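Local coordinates for protein putative esterase/lipase/thioesterase (PDB 2PBL) that is a putative esterase, lipase or thioesterase of the alpha/beta-hydrolase fold, probably hydrolysing an ester or thioester whose natural identity is not established, at residues A[48-53]-A[76-81]; A[54-59]-A[96-101]. All blocks are in the same frame, centred on the assembly; numbering follows the deposited sequence. Where two conformers were deposited one is given.

Contact 1 (A[48-53]-A[76-81])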
loop_
_atom_site.group_PDB
_atom_site.type_symbol
_atom_site.label_atom_id
_atom_site.label_comp_id
_atom_site.label_asym_id
_atom_site.label_seq_id
_atom_site.Cartn_x
_atom_site.Cartn_y
_atom_site.Cartn_z
ATOM N N GLY A 48 -12.829 -6.975 14.192
ATOM C CA GLY A 48 -13.647 -5.915 13.604
ATOM C C GLY A 48 -14.174 -6.275 12.235
ATOM O O GLY A 48 -13.601 -7.105 11.534
ATOM N N ASP A 49 -15.272 -5.631 11.839
ATOM C CA ASP A 49 -15.861 -5.885 10.535
ATOM C C ASP A 49 -14.859 -5.651 9.397
ATOM O O ASP A 49 -14.914 -6.357 8.387
ATOM C CB ASP A 49 -17.109 -5.003 10.293
ATOM C CG ASP A 49 -18.272 -5.293 11.286
ATOM O OD1 ASP A 49 -18.311 -6.417 11.847
ATOM O OD2 ASP A 49 -19.150 -4.393 11.487
ATOM N N ARG A 50 -13.965 -4.682 9.549
ATOM C CA ARG A 50 -12.996 -4.351 8.469
ATOM C C ARG A 50 -11.606 -4.974 8.718
ATOM O O ARG A 50 -10.625 -4.648 8.009
ATOM C CB ARG A 50 -12.904 -2.842 8.243
ATOM C CG ARG A 50 -14.175 -2.224 7.726
ATOM C CD ARG A 50 -14.120 -0.733 7.700
ATOM N NE ARG A 50 -13.088 -0.224 6.802
ATOM C CZ ARG A 50 -13.285 0.117 5.534
ATOM N NH1 ARG A 50 -14.487 0.054 4.974
ATOM N NH2 ARG A 50 -12.257 0.527 4.811
ATOM N N HIS A 51 -11.517 -5.881 9.701
ATOM C CA HIS A 51 -10.263 -6.629 9.913
ATOM C C HIS A 51 -10.208 -7.913 9.077
ATOM O O HIS A 51 -10.007 -9.017 9.590
ATOM C CB HIS A 51 -10.020 -6.926 11.392
ATOM C CG HIS A 51 -9.937 -5.697 12.238
ATOM N ND1 HIS A 51 -10.240 -5.693 13.571
ATOM C CD2 HIS A 51 -9.657 -4.417 11.912
ATOM C CE1 HIS A 51 -10.121 -4.469 14.048
ATOM N NE2 HIS A 51 -9.764 -3.674 13.059
ATOM N N LYS A 52 -10.274 -7.733 7.763
ATOM C CA LYS A 52 -10.333 -8.820 6.835
ATOM C C LYS A 52 -9.331 -8.617 5.724
ATOM O O LYS A 52 -8.962 -7.474 5.462
ATOM C CB LYS A 52 -11.686 -8.806 6.139
ATOM C CG LYS A 52 -12.912 -8.762 7.013
ATOM C CD LYS A 52 -13.214 -10.067 7.633
ATOM C CE LYS A 52 -14.538 -9.937 8.410
ATOM N NZ LYS A 52 -14.818 -11.095 9.264
ATOM N N PHE A 53 -8.925 -9.722 5.101
ATOM C CA PHE A 53 -8.098 -9.710 3.913
ATOM C C PHE A 53 -8.526 -10.784 2.944
ATOM O O PHE A 53 -9.126 -11.796 3.320
ATOM C CB PHE A 53 -6.597 -9.841 4.214
ATOM C CG PHE A 53 -6.163 -11.178 4.772
ATOM C CD1 PHE A 53 -6.326 -11.487 6.119
ATOM C CD2 PHE A 53 -5.507 -12.093 3.972
ATOM C CE1 PHE A 53 -5.924 -12.716 6.618
ATOM C CE2 PHE A 53 -5.062 -13.318 4.474
ATOM C CZ PHE A 53 -5.266 -13.617 5.814
ATOM N N ALA A 76 -10.986 6.206 2.960
ATOM C CA ALA A 76 -11.885 5.667 1.937
ATOM C C ALA A 76 -11.307 4.421 1.299
ATOM O O ALA A 76 -10.137 4.151 1.431
ATOM C CB ALA A 76 -12.177 6.729 0.839
ATOM N N PHE A 77 -12.186 3.711 0.596
ATOM C CA PHE A 77 -11.923 2.443 -0.079
ATOM C C PHE A 77 -11.733 1.311 0.926
ATOM O O PHE A 77 -11.615 1.535 2.133
ATOM C CB PHE A 77 -10.763 2.538 -1.083
ATOM C CG PHE A 77 -10.960 3.620 -2.116
ATOM C CD1 PHE A 77 -11.654 3.364 -3.288
ATOM C CD2 PHE A 77 -10.494 4.865 -1.901
ATOM C CE1 PHE A 77 -11.847 4.367 -4.250
ATOM C CE2 PHE A 77 -10.697 5.879 -2.850
ATOM C CZ PHE A 77 -11.387 5.614 -4.018
ATOM N N ASP A 78 -11.836 0.097 0.409
ATOM C CA ASP A 78 -11.559 -1.120 1.154
ATOM C C ASP A 78 -10.831 -2.018 0.153
ATOM O O ASP A 78 -10.546 -1.613 -0.973
ATOM C CB ASP A 78 -12.829 -1.746 1.780
ATOM C CG ASP A 78 -13.886 -2.090 0.766
ATOM O OD1 ASP A 78 -13.580 -2.417 -0.366
ATOM O OD2 ASP A 78 -15.072 -2.061 1.128
ATOM N N LYS A 79 -10.549 -3.240 0.559
ATOM C CA LYS A 79 -9.829 -4.178 -0.287
ATOM C C LYS A 79 -10.507 -4.566 -1.587
ATOM O O LYS A 79 -9.812 -4.968 -2.528
ATOM C CB LYS A 79 -9.536 -5.475 0.485
ATOM C CG LYS A 79 -10.782 -6.279 0.898
ATOM C CD LYS A 79 -10.431 -7.416 1.878
ATOM C CE LYS A 79 -11.688 -7.999 2.498
ATOM N NZ LYS A 79 -12.678 -8.388 1.438
ATOM N N SER A 80 -11.835 -4.422 -1.647
ATOM C CA SER A 80 -12.602 -4.887 -2.798
ATOM C C SER A 80 -12.407 -4.127 -4.102
ATOM O O SER A 80 -12.809 -4.634 -5.140
ATOM C CB SER A 80 -14.099 -4.961 -2.498
ATOM O OG SER A 80 -14.705 -3.677 -2.430
ATOM N N SER A 81 -11.819 -2.945 -4.067
ATOM C CA SER A 81 -11.561 -2.194 -5.301
ATOM C C SER A 81 -10.247 -2.531 -6.012
ATOM O O SER A 81 -9.958 -1.955 -7.077
ATOM C CB SER A 81 -11.548 -0.721 -4.979
ATOM O OG SER A 81 -12.872 -0.285 -4.676
HETATM O O HOH W 1 -15.520 0.979 1.916
#

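Contact 2 (A[54-59]-A[96-101])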
loop_
_atom_site.group_PDB
_atom_site.type_symbol
_atom_site.label_atom_id
_atom_site.label_comp_id
_atom_site.label_asym_id
_atom_site.label_seq_id
_atom_site.Cartn_x
_atom_site.Cartn_y
_atom_site.Cartn_z
ATOM N N ASP A 54 -8.247 -10.505 1.677
ATOM C CA ASP A 54 -8.476 -11.437 0.609
ATOM C C ASP A 54 -7.106 -12.072 0.294
ATOM O O ASP A 54 -6.051 -11.427 0.363
ATOM C CB ASP A 54 -9.066 -10.761 -0.615
ATOM C CG ASP A 54 -10.527 -10.290 -0.416
ATOM O OD1 ASP A 54 -11.250 -10.718 0.513
ATOM O OD2 ASP A 54 -10.948 -9.456 -1.230
ATOM N N LEU A 55 -7.142 -13.363 0.033
ATOM C CA LEU A 55 -5.971 -14.133 -0.325
ATOM C C LEU A 55 -6.215 -14.839 -1.658
ATOM O O LEU A 55 -7.111 -15.697 -1.790
ATOM C CB LEU A 55 -5.620 -15.127 0.763
ATOM C CG LEU A 55 -4.337 -15.915 0.600
ATOM C CD1 LEU A 55 -3.091 -15.003 0.511
ATOM C CD2 LEU A 55 -4.202 -16.845 1.793
ATOM N N PHE A 56 -5.428 -14.428 -2.635
ATOM C CA PHE A 56 -5.476 -14.969 -3.980
ATOM C C PHE A 56 -4.302 -15.914 -4.178
ATOM O O PHE A 56 -3.138 -15.521 -4.064
ATOM C CB PHE A 56 -5.504 -13.854 -5.035
ATOM C CG PHE A 56 -6.608 -12.867 -4.795
ATOM C CD1 PHE A 56 -7.929 -13.256 -4.935
ATOM C CD2 PHE A 56 -6.336 -11.583 -4.348
ATOM C CE1 PHE A 56 -8.946 -12.385 -4.643
ATOM C CE2 PHE A 56 -7.371 -10.708 -4.054
ATOM C CZ PHE A 56 -8.656 -11.110 -4.219
ATOM N N LEU A 57 -4.625 -17.153 -4.541
ATOM C CA LEU A 57 -3.630 -18.213 -4.685
ATOM C C LEU A 57 -3.310 -18.446 -6.128
ATOM O O LEU A 57 -4.243 -18.405 -6.957
ATOM C CB LEU A 57 -4.190 -19.516 -4.131
ATOM C CG LEU A 57 -4.634 -19.426 -2.676
ATOM C CD1 LEU A 57 -5.339 -20.659 -2.243
ATOM C CD2 LEU A 57 -3.470 -19.128 -1.747
ATOM N N PRO A 58 -2.014 -18.717 -6.440
ATOM C CA PRO A 58 -1.609 -19.048 -7.788
ATOM C C PRO A 58 -1.986 -20.488 -8.036
ATOM O O PRO A 58 -2.445 -21.175 -7.130
ATOM C CB PRO A 58 -0.071 -18.908 -7.749
ATOM C CG PRO A 58 0.295 -19.255 -6.379
ATOM C CD PRO A 58 -0.871 -18.809 -5.505
ATOM N N GLU A 59 -1.776 -20.954 -9.255
ATOM C CA GLU A 59 -2.115 -22.334 -9.548
ATOM C C GLU A 59 -1.195 -23.352 -8.896
ATOM O O GLU A 59 -1.671 -24.363 -8.400
ATOM C CB GLU A 59 -2.172 -22.564 -11.046
ATOM C CG GLU A 59 -3.411 -22.010 -11.670
ATOM C CD GLU A 59 -3.570 -22.535 -13.071
ATOM O OE1 GLU A 59 -2.927 -22.007 -13.985
ATOM O OE2 GLU A 59 -4.345 -23.479 -13.217
ATOM N N VAL A 96 -1.222 -13.662 -3.206
ATOM C CA VAL A 96 -1.364 -12.231 -3.011
ATOM C C VAL A 96 -2.411 -11.884 -1.960
ATOM O O VAL A 96 -3.572 -12.262 -2.086
ATOM C CB VAL A 96 -1.715 -11.539 -4.378
ATOM C CG1 VAL A 96 -1.946 -10.046 -4.190
ATOM C CG2 VAL A 96 -0.609 -11.810 -5.390
ATOM N N ALA A 97 -2.000 -11.144 -0.925
ATOM C CA ALA A 97 -2.911 -10.760 0.118
ATOM C C ALA A 97 -3.248 -9.289 0.004
ATOM O O ALA A 97 -2.349 -8.479 -0.199
ATOM C CB ALA A 97 -2.296 -11.056 1.519
HETATM N N MSE A 98 -4.495 -8.935 0.282
HETATM C CA MSE A 98 -4.945 -7.557 0.268
HETATM C C MSE A 98 -5.808 -7.219 1.478
HETATM O O MSE A 98 -6.940 -7.600 1.552
HETATM C CB MSE A 98 -5.687 -7.242 -1.026
HETATM C CG MSE A 98 -4.732 -7.132 -2.182
HETATM SE SE MSE A 98 -5.652 -6.656 -3.854
HETATM C CE MSE A 98 -4.196 -6.618 -5.057
ATOM N N PRO A 99 -5.250 -6.492 2.461
ATOM C CA PRO A 99 -6.152 -6.232 3.578
ATOM C C PRO A 99 -6.970 -4.962 3.454
ATOM O O PRO A 99 -6.621 -4.018 2.698
ATOM C CB PRO A 99 -5.172 -6.035 4.742
ATOM C CG PRO A 99 -4.046 -5.363 4.090
ATOM C CD PRO A 99 -3.897 -5.989 2.725
ATOM N N SER A 100 -8.067 -4.966 4.212
ATOM C CA SER A 100 -8.835 -3.792 4.517
ATOM C C SER A 100 -8.333 -3.409 5.916
ATOM O O SER A 100 -7.543 -4.157 6.562
ATOM C CB SER A 100 -10.334 -4.119 4.571
ATOM O OG SER A 100 -10.936 -4.225 3.298
ATOM N N TYR A 101 -8.840 -2.287 6.375
ATOM C CA TYR A 101 -8.498 -1.711 7.648
ATOM C C TYR A 101 -9.534 -0.657 7.979
ATOM O O TYR A 101 -10.207 -0.152 7.071
ATOM C CB TYR A 101 -7.110 -1.115 7.567
ATOM C CG TYR A 101 -6.834 -0.204 6.375
ATOM C CD1 TYR A 101 -7.111 1.183 6.421
ATOM C CD2 TYR A 101 -6.252 -0.719 5.217
ATOM C CE1 TYR A 101 -6.846 2.005 5.318
ATOM C CE2 TYR A 101 -5.956 0.101 4.123
ATOM C CZ TYR A 101 -6.261 1.441 4.166
ATOM O OH TYR A 101 -5.956 2.196 3.053
#

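Contact 1 (A[48-53]-A[76-81])
Arg50 sends CG off anti to its own carbonyl carbon (chi1 -65°) and then bends at CG-CD (chi3 63°), which carries its guanidinium across to the backbone of Phe77. There NH2 donates to Phe77 O at 2.9 Å, with the oxygen almost exactly in the guanidinium plane and the N-H...O angle at 149°. The same NH2 packs on Asp78 CB, 3.8 Å away. The Asp78 carboxylate is not in salt-bridge range: OD2 stands 4.4 Å from Arg50 NH1, well out of the guanidinium plane, and a water spans the gap, donating to OD2 and accepting weakly from NH1. Asp78 OD1 is taken up within its own loop, where Ser80 N closes an Asx turn on it. The loop follows strand 64-69 of the hydrolase sheet, and Arg50 sits in a type I turn leading into strand 52-56. With an alanine here, both Phe77 O and Tyr101 O are likely to lose their guanidinium donor, and the weak water link to Asp78 its donor as well. Further on, the Lys79 chain lies along the start of the strand, CE 3.7 Å from Lys52 CB and CD 3.9 Å from Phe53 CA, while its NZ hydrogen-bonds Asn42 OD1.

Contact 2 (A[54-59]-A[96-101])
Asp54 pairs with Met98 and Phe56 with Val96 through four backbone hydrogen bonds, two in each antiparallel hydrogen-bonded pair. The straightest is Phe56 N to Val96 O, with an angle of 177° at the hydrogen; Val96 N returns to Phe56 O at 2.8 Å. At the other pair Met98 N reaches Asp54 O in the carbonyl plane at 2.9 Å, whereas Asp54 N lies above the plane of the Met98 carbonyl, and its bond to Met98 O is longer, 3.2 Å. Leu55 and Ala97 form the non-hydrogen-bonded pair between them. CA-H...O contacts supplement the ladder: Ala97 CA lies 3.2 Å from Asp54 O, and Leu55 CA faces Val96 O.

The apolar contacts divide between the two faces of the sheet. With CG anti to the backbone N (chi1 -174°), Leu55 brings CD1 to 4.2 Å from Ala97 CB. On the other face Phe56 CB lies 4.5 Å from Val96 CB, and the selenium of Met98, a selenomethionine, comes to the edge of the Phe56 ring, 4.4 Å from CE2.

Strand 52-56 is the antiparallel strand near the start of the mainly parallel alpha/beta-hydrolase sheet. It lies between strand 39-44, with which Leu55 shares backbone hydrogen bonding at Arg40, and strand 94-99, which continues the sheet to strand 64-69; Ala97 packs on Ala123 of helix 109-126, while the Phe56 ring meets Phe31 of helix 20-35 edge-to-face.

Both contacts draw on strand 52-56: contact 1 meets its beginning and the turn before it, contact 2 its remainder, and their centres lie about 12 Å apart. Two polar links join them. Lys79 NZ of contact 1 forms a salt bridge with Asp54 OD1 of contact 2 at 2.9 Å, and Arg50 NE probably donates to Tyr101 O, also 2.9 Å away. Asp78 CB also packs on Ser100 OG at 3.5 Å. The side chain of Phe77 lies about 4 Å from an unidentified bound molecule, probably from the crystallisation liquor, though it may mark a pocket. Ser137, on a GxSxG elbow, with His242 and Glu215 fits a Ser-His-Glu triad, probably catalytic; none belongs to either contact.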